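Local coordinates for glideosome-associated protein 50 (Plasmodium falciparum 3D7, PDB 3TGH) that is a component of the glideosome, the parasite's gliding and invasion motor complex, may help assemble and anchor it to the inner membrane complex, and has a metal-binding phosphatase fold, at residues A[7-12]-A[24-29]; A[17-22]-A[63-68]; A[125-130]-A[173-178]. All coordinates share one frame; numbering follows the deposited sequence.

Contact 1: residues A[7-12]-A[24-29]; sequences ASLGDW and KYFKQF
Phe-26 of helix 17-32 meets Ala-7 near the end of strand 4-8 and Leu-9 just after it. Strand and helix are the first two elements of a beta-alpha-beta unit that strand 37-40 completes. The fold is that of the calcineurin-like metallophosphoesterases, and this unit opens it. The contact is buried and lies away from the annotated metal-binding residues.

Across the two segments the side-chain contact is apolar. Phe-26 carries all of it on the helix side. Its CG stands anti to the backbone N (chi1 -165°), and this sends the ring off the helix toward the strand. The far end of the ring does the touching. Ala-7 CB lies 3.8 Å from Phe-26 CE1 and approaches the ring obliquely. Leu-9 gives two points of contact, through its CB and its CD2 branch.

Neighbouring strands extend the packing. The ring of Phe-276, on strand 275-282, meets Phe-26 edge-to-face. Ile-38 of strand 37-40 also touches Phe-26. The helix residue is thus packed against three neighbouring strands of one sheet.

The polar bonds of segment 7-12 lead to other parts of the chain. Backbone bonds join Ala-7 and Leu-9 to Val-39 on one neighbouring strand, and Ser-8 to Cys-277 on the other. The side chain of Ser-8 points away from the helix, and its OG bonds to His-279. Beyond the strand, Asp-11 OD2 accepts from the backbone N of His-233, a metal-binding residue.

Leu-9 grips the ring tip from two places. Leu-9 CB sits 3.8 Å from Phe-26 CZ. Leu-9 CD2 lies over one ring face, displaced toward the rim, 4.0 Å from Phe-26 CE2.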
loop_
_atom_site.group_PDB
_atom_site.type_symbol
_atom_site.label_atom_id
_atom_site.label_comp_id
_atom_site.label_asym_id
_atom_site.label_seq_id
_atom_site.Cartn_x
_atom_site.Cartn_y
_atom_site.Cartn_z
ATOM N N ALA A 7 -5.136 -2.556 7.654
ATOM C CA ALA A 7 -6.099 -1.882 6.798
ATOM C C ALA A 7 -5.374 -1.156 5.678
ATOM O O ALA A 7 -4.203 -0.800 5.815
ATOM C CB ALA A 7 -6.946 -0.895 7.613
ATOM N N SER A 8 -6.075 -0.958 4.561
ATOM C CA SER A 8 -5.566 -0.198 3.423
ATOM C C SER A 8 -6.492 0.982 3.159
ATOM O O SER A 8 -7.713 0.810 3.118
ATOM C CB SER A 8 -5.517 -1.066 2.159
ATOM O OG SER A 8 -4.536 -2.081 2.254
ATOM N N LEU A 9 -5.903 2.164 2.974
ATOM C CA LEU A 9 -6.632 3.397 2.694
ATOM C C LEU A 9 -5.873 4.191 1.625
ATOM O O LEU A 9 -4.725 4.561 1.830
ATOM C CB LEU A 9 -6.750 4.235 3.971
ATOM C CG LEU A 9 -7.515 5.554 3.818
ATOM C CD1 LEU A 9 -9.017 5.291 3.659
ATOM C CD2 LEU A 9 -7.222 6.482 4.992
ATOM N N GLY A 10 -6.500 4.455 0.485
ATOM C CA GLY A 10 -5.790 5.095 -0.632
ATOM C C GLY A 10 -6.423 6.370 -1.144
ATOM O O GLY A 10 -7.644 6.522 -1.100
ATOM N N ASP A 11 -5.587 7.301 -1.604
ATOM C CA ASP A 11 -6.049 8.539 -2.252
ATOM C C ASP A 11 -7.051 9.298 -1.383
ATOM O O ASP A 11 -8.106 9.747 -1.843
ATOM C CB ASP A 11 -6.628 8.195 -3.617
ATOM C CG ASP A 11 -5.587 7.587 -4.543
ATOM O OD1 ASP A 11 -4.788 8.351 -5.116
ATOM O OD2 ASP A 11 -5.560 6.355 -4.699
ATOM N N TRP A 12 -6.660 9.457 -0.126
ATOM C CA TRP A 12 -7.557 9.819 0.973
ATOM C C TRP A 12 -7.533 11.314 1.306
ATOM O O TRP A 12 -8.450 11.831 1.958
ATOM C CB TRP A 12 -7.181 8.978 2.213
ATOM C CG TRP A 12 -5.712 9.007 2.488
ATOM C CD1 TRP A 12 -4.796 8.051 2.146
ATOM C CD2 TRP A 12 -4.972 10.065 3.113
ATOM N NE1 TRP A 12 -3.531 8.447 2.519
ATOM C CE2 TRP A 12 -3.615 9.674 3.130
ATOM C CE3 TRP A 12 -5.326 11.296 3.680
ATOM C CZ2 TRP A 12 -2.613 10.475 3.667
ATOM C CZ3 TRP A 12 -4.324 12.094 4.228
ATOM C CH2 TRP A 12 -2.984 11.681 4.209
ATOM N N LYS A 24 -14.977 7.847 9.669
ATOM C CA LYS A 24 -15.793 7.340 10.774
ATOM C C LYS A 24 -15.820 5.808 10.772
ATOM O O LYS A 24 -15.532 5.173 11.789
ATOM C CB LYS A 24 -17.200 7.955 10.688
ATOM C CG LYS A 24 -18.309 7.248 11.453
ATOM C CD LYS A 24 -19.668 7.850 11.079
ATOM C CE LYS A 24 -20.801 6.842 11.173
ATOM N NZ LYS A 24 -22.069 7.414 10.615
ATOM N N TYR A 25 -16.125 5.217 9.621
ATOM C CA TYR A 25 -16.153 3.756 9.501
ATOM C C TYR A 25 -14.766 3.132 9.611
ATOM O O TYR A 25 -14.617 2.047 10.168
ATOM C CB TYR A 25 -16.836 3.337 8.197
ATOM C CG TYR A 25 -18.322 3.626 8.201
ATOM C CD1 TYR A 25 -18.891 4.522 7.303
ATOM C CD2 TYR A 25 -19.157 3.009 9.125
ATOM C CE1 TYR A 25 -20.263 4.788 7.327
ATOM C CE2 TYR A 25 -20.521 3.264 9.154
ATOM C CZ TYR A 25 -21.069 4.149 8.256
ATOM O OH TYR A 25 -22.426 4.386 8.297
ATOM N N PHE A 26 -13.763 3.819 9.068
ATOM C CA PHE A 26 -12.365 3.404 9.163
ATOM C C PHE A 26 -11.963 3.188 10.615
ATOM O O PHE A 26 -11.435 2.133 10.968
ATOM C CB PHE A 26 -11.477 4.470 8.507
ATOM C CG PHE A 26 -10.069 4.021 8.205
ATOM C CD1 PHE A 26 -9.827 2.923 7.393
ATOM C CD2 PHE A 26 -8.986 4.746 8.678
ATOM C CE1 PHE A 26 -8.519 2.531 7.098
ATOM C CE2 PHE A 26 -7.681 4.354 8.386
ATOM C CZ PHE A 26 -7.457 3.252 7.594
ATOM N N LYS A 27 -12.221 4.192 11.450
ATOM C CA LYS A 27 -11.944 4.111 12.884
ATOM C C LYS A 27 -12.715 2.978 13.566
ATOM O O LYS A 27 -12.158 2.258 14.396
ATOM C CB LYS A 27 -12.281 5.433 13.573
ATOM C CG LYS A 27 -11.370 6.597 13.192
ATOM C CD LYS A 27 -11.948 7.905 13.719
ATOM C CE LYS A 27 -11.201 9.103 13.205
ATOM N NZ LYS A 27 -11.840 10.364 13.669
ATOM N N GLN A 28 -13.990 2.833 13.216
ATOM C CA GLN A 28 -14.853 1.790 13.790
ATOM C C GLN A 28 -14.291 0.401 13.514
ATOM O O GLN A 28 -14.179 -0.418 14.426
ATOM C CB GLN A 28 -16.267 1.882 13.213
ATOM C CG GLN A 28 -17.272 0.916 13.859
ATOM C CD GLN A 28 -18.534 0.716 13.035
ATOM O OE1 GLN A 28 -18.579 1.067 11.866
ATOM N NE2 GLN A 28 -19.559 0.133 13.646
ATOM N N PHE A 29 -13.943 0.145 12.255
ATOM C CA PHE A 29 -13.408 -1.155 11.852
ATOM C C PHE A 29 -12.028 -1.426 12.422
ATOM O O PHE A 29 -11.737 -2.547 12.829
ATOM C CB PHE A 29 -13.349 -1.281 10.328
ATOM C CG PHE A 29 -14.629 -1.749 9.712
ATOM C CD1 PHE A 29 -15.697 -0.884 9.553
ATOM C CD2 PHE A 29 -14.769 -3.059 9.296
ATOM C CE1 PHE A 29 -16.888 -1.316 8.981
ATOM C CE2 PHE A 29 -15.955 -3.498 8.720
ATOM C CZ PHE A 29 -17.013 -2.622 8.565
#

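Contact 2: residues A[17-22]-A[63-68]; sequences KGQILN and DVYSEE. With SO4 (sulfate ion), chain E.
Gln-19, near the start of helix 17-32, meets Val-64 and Tyr-65 in the loop that follows helix 56-62. Its CG stands anti to the backbone N (chi1 -171°), and the extended chain carries the amide to the loop. The amide runs slantwise past both methyls of Val-64, and Gln-19 OE1 is 3.7 Å from Val-64 CG2. Against Tyr-65 it is nearly perpendicular, the amide and ring planes standing 81° apart. Gln-19 NE2 comes within 3.5 Å of Tyr-65 OH but is not bonded to it. The amide nitrogen hydrogen-bonds to Leu-60 O instead.

Val-64 CG1 is also set over the centre of the Tyr-65 ring, 3.5 Å above its plane. On the surface side, Ile-20 CD1 touches Val-64 CG2 at 4.2 Å, the two side chains crossing at about a right angle.

A water bridges the segments. It accepts from Tyr-65 OH at 2.7 Å and donates to Gln-19 O at 3.0 Å. At the helix start, Lys-17 N gives a nearly straight bond to O1 of a sulfate, probably from the crystallisation liquor.

The polar link between the segments is therefore indirect: the water accepts from the tyrosine hydroxyl and donates to the helix carbonyl, while direct contact is by van der Waals packing.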
loop_
_atom_site.group_PDB
_atom_site.type_symbol
_atom_site.label_atom_id
_atom_site.label_comp_id
_atom_site.label_asym_id
_atom_site.label_seq_id
_atom_site.Cartn_x
_atom_site.Cartn_y
_atom_site.Cartn_z
ATOM N N LYS A 17 -17.111 15.363 1.787
ATOM C CA LYS A 17 -18.012 14.701 2.734
ATOM C C LYS A 17 -17.695 13.202 2.796
ATOM O O LYS A 17 -17.759 12.594 3.863
ATOM C CB LYS A 17 -19.488 14.948 2.386
ATOM C CG LYS A 17 -19.967 14.336 1.074
ATOM C CD LYS A 17 -21.467 14.586 0.855
ATOM C CE LYS A 17 -22.018 13.730 -0.283
ATOM N NZ LYS A 17 -23.507 13.667 -0.271
ATOM N N GLY A 18 -17.336 12.623 1.650
ATOM C CA GLY A 18 -16.924 11.225 1.583
ATOM C C GLY A 18 -15.735 10.899 2.479
ATOM O O GLY A 18 -15.737 9.881 3.161
ATOM N N GLN A 19 -14.722 11.759 2.483
ATOM C CA GLN A 19 -13.534 11.520 3.312
ATOM C C GLN A 19 -13.911 11.369 4.784
ATOM O O GLN A 19 -13.421 10.468 5.474
ATOM C CB GLN A 19 -12.503 12.644 3.183
ATOM C CG GLN A 19 -11.162 12.303 3.870
ATOM C CD GLN A 19 -10.376 13.518 4.372
ATOM O OE1 GLN A 19 -10.937 14.583 4.641
ATOM N NE2 GLN A 19 -9.068 13.339 4.536
ATOM N N ILE A 20 -14.781 12.260 5.248
ATOM C CA ILE A 20 -15.153 12.346 6.658
ATOM C C ILE A 20 -16.044 11.167 7.064
ATOM O O ILE A 20 -15.857 10.579 8.132
ATOM C CB ILE A 20 -15.888 13.680 6.961
ATOM C CG1 ILE A 20 -15.015 14.889 6.591
ATOM C CG2 ILE A 20 -16.291 13.763 8.433
ATOM C CD1 ILE A 20 -13.672 14.923 7.295
ATOM N N LEU A 21 -17.005 10.829 6.206
ATOM C CA LEU A 21 -17.862 9.666 6.429
ATOM C C LEU A 21 -17.019 8.392 6.442
ATOM O O LEU A 21 -17.184 7.540 7.310
ATOM C CB LEU A 21 -18.944 9.587 5.341
ATOM C CG LEU A 21 -19.998 8.481 5.457
ATOM C CD1 LEU A 21 -20.719 8.553 6.796
ATOM C CD2 LEU A 21 -20.990 8.560 4.298
ATOM N N ASN A 22 -16.101 8.279 5.484
ATOM C CA ASN A 22 -15.225 7.119 5.391
ATOM C C ASN A 22 -14.344 6.976 6.637
ATOM O O ASN A 22 -14.165 5.871 7.147
ATOM C CB ASN A 22 -14.363 7.205 4.118
ATOM C CG ASN A 22 -13.884 5.852 3.636
ATOM O OD1 ASN A 22 -14.554 4.841 3.827
ATOM N ND2 ASN A 22 -12.721 5.828 2.991
ATOM N N ASP A 63 -6.535 15.845 11.947
ATOM C CA ASP A 63 -7.877 16.082 12.492
ATOM C C ASP A 63 -8.936 15.114 11.952
ATOM O O ASP A 63 -10.048 15.074 12.472
ATOM C CB ASP A 63 -8.319 17.528 12.242
ATOM C CG ASP A 63 -7.569 18.532 13.106
ATOM O OD1 ASP A 63 -6.813 18.118 14.014
ATOM O OD2 ASP A 63 -7.749 19.744 12.884
ATOM N N VAL A 64 -8.595 14.350 10.915
ATOM C CA VAL A 64 -9.531 13.426 10.289
ATOM C C VAL A 64 -9.402 12.023 10.881
ATOM O O VAL A 64 -10.412 11.349 11.092
ATOM C CB VAL A 64 -9.325 13.369 8.749
ATOM C CG1 VAL A 64 -10.229 12.310 8.104
ATOM C CG2 VAL A 64 -9.575 14.737 8.125
ATOM N N TYR A 65 -8.172 11.580 11.141
ATOM C CA TYR A 65 -7.930 10.182 11.531
ATOM C C TYR A 65 -7.509 10.026 12.990
ATOM O O TYR A 65 -6.963 8.993 13.375
ATOM C CB TYR A 65 -6.927 9.524 10.572
ATOM C CG TYR A 65 -7.403 9.608 9.137
ATOM C CD1 TYR A 65 -8.443 8.796 8.675
ATOM C CD2 TYR A 65 -6.840 10.514 8.251
ATOM C CE1 TYR A 65 -8.908 8.894 7.358
ATOM C CE2 TYR A 65 -7.287 10.608 6.937
ATOM C CZ TYR A 65 -8.323 9.801 6.501
ATOM O OH TYR A 65 -8.760 9.912 5.207
ATOM N N SER A 66 -7.788 11.043 13.802
ATOM C CA SER A 66 -7.452 11.000 15.220
ATOM C C SER A 66 -8.607 10.434 16.037
ATOM O O SER A 66 -9.775 10.530 15.650
ATOM C CB SER A 66 -7.071 12.385 15.747
ATOM O OG SER A 66 -8.156 13.286 15.641
ATOM N N GLU A 67 -8.256 9.835 17.166
ATOM C CA GLU A 67 -9.232 9.310 18.115
ATOM C C GLU A 67 -8.604 9.328 19.511
ATOM O O GLU A 67 -7.385 9.259 19.657
ATOM C CB GLU A 67 -9.637 7.886 17.715
ATOM C CG GLU A 67 -10.838 7.293 18.465
ATOM C CD GLU A 67 -12.166 7.942 18.094
ATOM O OE1 GLU A 67 -12.438 9.066 18.572
ATOM O OE2 GLU A 67 -12.950 7.320 17.342
ATOM N N GLU A 68 -9.435 9.430 20.539
ATOM C CA GLU A 68 -8.923 9.414 21.908
ATOM C C GLU A 68 -8.545 7.990 22.322
ATOM O O GLU A 68 -8.766 7.034 21.569
ATOM C CB GLU A 68 -9.939 10.034 22.870
ATOM C CG GLU A 68 -10.241 11.508 22.581
ATOM C CD GLU A 68 -8.992 12.386 22.568
ATOM O OE1 GLU A 68 -8.834 13.186 21.619
ATOM O OE2 GLU A 68 -8.165 12.272 23.500
HETATM S S SO4 E . -18.413 16.857 -1.635
HETATM O O1 SO4 E . -18.007 16.940 -0.236
HETATM O O2 SO4 E . -17.239 17.028 -2.488
HETATM O O3 SO4 E . -19.028 15.556 -1.894
HETATM O O4 SO4 E . -19.378 17.919 -1.921
HETATM O O HOH W 1 -11.172 8.786 4.518
#

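Contact 3: residues A[125-130]-A[173-178]; sequences NYWYHY and EKAWND
This is a buried contact of one indole with a helix, part CH-pi and part hydrogen bond. It joins Trp-127, just before edge strand 128-136, to helix 169-189. The indole is covered on both faces and bonded at its N-H edge. Over one face sits Ala-175. Its CB makes a CH-pi contact, 3.7 Å from the centroid of the Trp-127 six-membered ring and 6° off the normal. Over the opposite face lies the amide of Asn-125, with ND2 3.3 Å above the plane. Asn-125 ND2 also donates to Trp-127 O (3.1 Å), which probably helps keep the amide over the indole.

At the edge, Trp-127 NE1 donates to Asp-178 OD2 at 2.8 Å, almost straight at 175° and in the ring plane. The carboxylate receives it on its anti side. The syn lone pair of Asp-178 OD2 takes Lys-174 NZ at 2.9 Å in a salt bridge one helix turn back. Two donors thus grip one oxygen, and the lysine probably helps keep Asp-178 ionised. Lys-174 CG also touches the indole obliquely.

His-172, which binds a metal cation, precedes this segment on the same helix. The contact ties the lead-in to edge strand 128-136 to helix 169-189 in the metallophosphoesterase fold.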
loop_
_atom_site.group_PDB
_atom_site.type_symbol
_atom_site.label_atom_id
_atom_site.label_comp_id
_atom_site.label_asym_id
_atom_site.label_seq_id
_atom_site.Cartn_x
_atom_site.Cartn_y
_atom_site.Cartn_z
ATOM N N ASN A 125 11.735 6.238 2.891
ATOM C CA ASN A 125 12.210 6.538 1.550
ATOM C C ASN A 125 11.007 6.372 0.620
ATOM O O ASN A 125 9.959 5.865 1.047
ATOM C CB ASN A 125 13.351 5.602 1.146
ATOM C CG ASN A 125 13.994 5.993 -0.186
ATOM O OD1 ASN A 125 14.176 7.172 -0.475
ATOM N ND2 ASN A 125 14.317 4.996 -1.006
ATOM N N TYR A 126 11.152 6.802 -0.629
ATOM C CA TYR A 126 10.071 6.694 -1.612
ATOM C C TYR A 126 9.717 5.228 -1.901
ATOM O O TYR A 126 8.582 4.934 -2.272
ATOM C CB TYR A 126 10.446 7.446 -2.890
ATOM C CG TYR A 126 10.710 8.918 -2.643
ATOM C CD1 TYR A 126 9.672 9.775 -2.281
ATOM C CD2 TYR A 126 12.002 9.439 -2.699
ATOM C CE1 TYR A 126 9.904 11.118 -2.013
ATOM C CE2 TYR A 126 12.245 10.795 -2.432
ATOM C CZ TYR A 126 11.187 11.624 -2.096
ATOM O OH TYR A 126 11.395 12.960 -1.827
ATOM N N TRP A 127 10.690 4.333 -1.720
ATOM C CA TRP A 127 10.486 2.895 -1.761
ATOM C C TRP A 127 11.217 2.277 -0.566
ATOM O O TRP A 127 12.282 2.762 -0.159
ATOM C CB TRP A 127 10.983 2.279 -3.078
ATOM C CG TRP A 127 12.464 2.399 -3.297
ATOM C CD1 TRP A 127 13.412 1.464 -3.030
ATOM C CD2 TRP A 127 13.150 3.535 -3.823
ATOM N NE1 TRP A 127 14.661 1.949 -3.362
ATOM C CE2 TRP A 127 14.521 3.224 -3.848
ATOM C CE3 TRP A 127 12.733 4.793 -4.285
ATOM C CZ2 TRP A 127 15.485 4.126 -4.303
ATOM C CZ3 TRP A 127 13.685 5.690 -4.734
ATOM C CH2 TRP A 127 15.048 5.352 -4.743
ATOM N N TYR A 128 10.647 1.214 -0.010
ATOM C CA TYR A 128 11.195 0.584 1.202
ATOM C C TYR A 128 10.491 -0.750 1.477
ATOM O O TYR A 128 9.698 -1.232 0.657
ATOM C CB TYR A 128 11.095 1.543 2.414
ATOM C CG TYR A 128 9.680 1.929 2.827
ATOM C CD1 TYR A 128 8.997 2.943 2.166
ATOM C CD2 TYR A 128 9.042 1.295 3.902
ATOM C CE1 TYR A 128 7.711 3.292 2.516
ATOM C CE2 TYR A 128 7.752 1.649 4.282
ATOM C CZ TYR A 128 7.083 2.641 3.569
ATOM O OH TYR A 128 5.811 3.005 3.937
ATOM N N HIS A 129 10.804 -1.370 2.609
ATOM C CA HIS A 129 10.189 -2.648 2.978
ATOM C C HIS A 129 9.979 -2.715 4.471
ATOM O O HIS A 129 10.607 -1.971 5.224
ATOM C CB HIS A 129 11.071 -3.815 2.538
ATOM C CG HIS A 129 12.496 -3.665 2.960
ATOM N ND1 HIS A 129 13.466 -3.160 2.125
ATOM C CD2 HIS A 129 13.102 -3.885 4.153
ATOM C CE1 HIS A 129 14.619 -3.119 2.768
ATOM N NE2 HIS A 129 14.427 -3.558 3.999
ATOM N N TYR A 130 9.094 -3.620 4.873
ATOM C CA TYR A 130 8.793 -3.898 6.272
ATOM C C TYR A 130 8.549 -5.401 6.377
ATOM O O TYR A 130 7.624 -5.940 5.775
ATOM C CB TYR A 130 7.558 -3.106 6.710
ATOM C CG TYR A 130 6.996 -3.482 8.064
ATOM C CD1 TYR A 130 7.754 -3.338 9.219
ATOM C CD2 TYR A 130 5.683 -3.951 8.191
ATOM C CE1 TYR A 130 7.234 -3.676 10.471
ATOM C CE2 TYR A 130 5.155 -4.291 9.435
ATOM C CZ TYR A 130 5.936 -4.151 10.567
ATOM O OH TYR A 130 5.410 -4.481 11.795
ATOM N N GLU A 173 17.003 3.483 -11.677
ATOM C CA GLU A 173 17.637 2.161 -11.705
ATOM C C GLU A 173 17.835 1.576 -10.302
ATOM O O GLU A 173 17.680 0.370 -10.091
ATOM C CB GLU A 173 18.991 2.224 -12.424
ATOM C CG GLU A 173 18.898 2.564 -13.908
ATOM C CD GLU A 173 18.165 1.518 -14.735
ATOM O OE1 GLU A 173 18.199 0.318 -14.375
ATOM O OE2 GLU A 173 17.557 1.901 -15.759
ATOM N N LYS A 174 18.183 2.427 -9.348
ATOM C CA LYS A 174 18.372 1.981 -7.966
ATOM C C LYS A 174 17.056 1.461 -7.386
ATOM O O LYS A 174 17.030 0.434 -6.701
ATOM C CB LYS A 174 18.924 3.104 -7.096
ATOM C CG LYS A 174 19.136 2.702 -5.639
ATOM C CD LYS A 174 20.151 3.594 -4.950
ATOM C CE LYS A 174 20.092 3.457 -3.428
ATOM N NZ LYS A 174 19.749 2.084 -2.977
ATOM N N ALA A 175 15.966 2.164 -7.671
ATOM C CA ALA A 175 14.639 1.722 -7.219
ATOM C C ALA A 175 14.272 0.348 -7.779
ATOM O O ALA A 175 13.735 -0.499 -7.058
ATOM C CB ALA A 175 13.564 2.753 -7.571
ATOM N N TRP A 176 14.549 0.125 -9.063
ATOM C CA TRP A 176 14.290 -1.173 -9.674
ATOM C C TRP A 176 15.190 -2.260 -9.063
ATOM O O TRP A 176 14.727 -3.356 -8.767
ATOM C CB TRP A 176 14.492 -1.118 -11.201
ATOM C CG TRP A 176 13.269 -0.675 -11.957
ATOM C CD1 TRP A 176 13.085 0.518 -12.608
ATOM C CD2 TRP A 176 12.066 -1.427 -12.153
ATOM N NE1 TRP A 176 11.834 0.555 -13.179
ATOM C CE2 TRP A 176 11.192 -0.628 -12.924
ATOM C CE3 TRP A 176 11.636 -2.694 -11.738
ATOM C CZ2 TRP A 176 9.915 -1.056 -13.294
ATOM C CZ3 TRP A 176 10.370 -3.120 -12.102
ATOM C CH2 TRP A 176 9.517 -2.301 -12.868
ATOM N N ASN A 177 16.468 -1.950 -8.883
ATOM C CA ASN A 177 17.415 -2.930 -8.333
ATOM C C ASN A 177 17.095 -3.265 -6.875
ATOM O O ASN A 177 17.178 -4.423 -6.467
ATOM C CB ASN A 177 18.862 -2.441 -8.480
ATOM C CG ASN A 177 19.349 -2.481 -9.924
ATOM O OD1 ASN A 177 18.921 -3.327 -10.712
ATOM N ND2 ASN A 177 20.244 -1.563 -10.275
ATOM N N ASP A 178 16.704 -2.262 -6.099
ATOM C CA ASP A 178 16.274 -2.511 -4.715
ATOM C C ASP A 178 15.032 -3.420 -4.674
ATOM O O ASP A 178 14.958 -4.351 -3.881
ATOM C CB ASP A 178 16.006 -1.199 -3.986
ATOM C CG ASP A 178 17.282 -0.446 -3.626
ATOM O OD1 ASP A 178 18.389 -0.972 -3.860
ATOM O OD2 ASP A 178 17.178 0.682 -3.092
#

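From the N terminus, strand 4-8 leads into helix 17-32, and contact 1 closes this short loop by packing the helix on the strand. Contact 2 starts inside that loop, at the beginning of the same helix, and closes at the loop after helix 56-62. The two therefore cross along the chain. They also touch in space: Lys-27 NZ bonds to Ser-66 O, and their centres are 9 Å apart. Contact 3 follows in series. It closes a later loop, from the residues leading into strand 128-136, an outer strand of the other sheet, to helix 169-189. Its centre is 26 Å from that of contact 1, across the chain's centre.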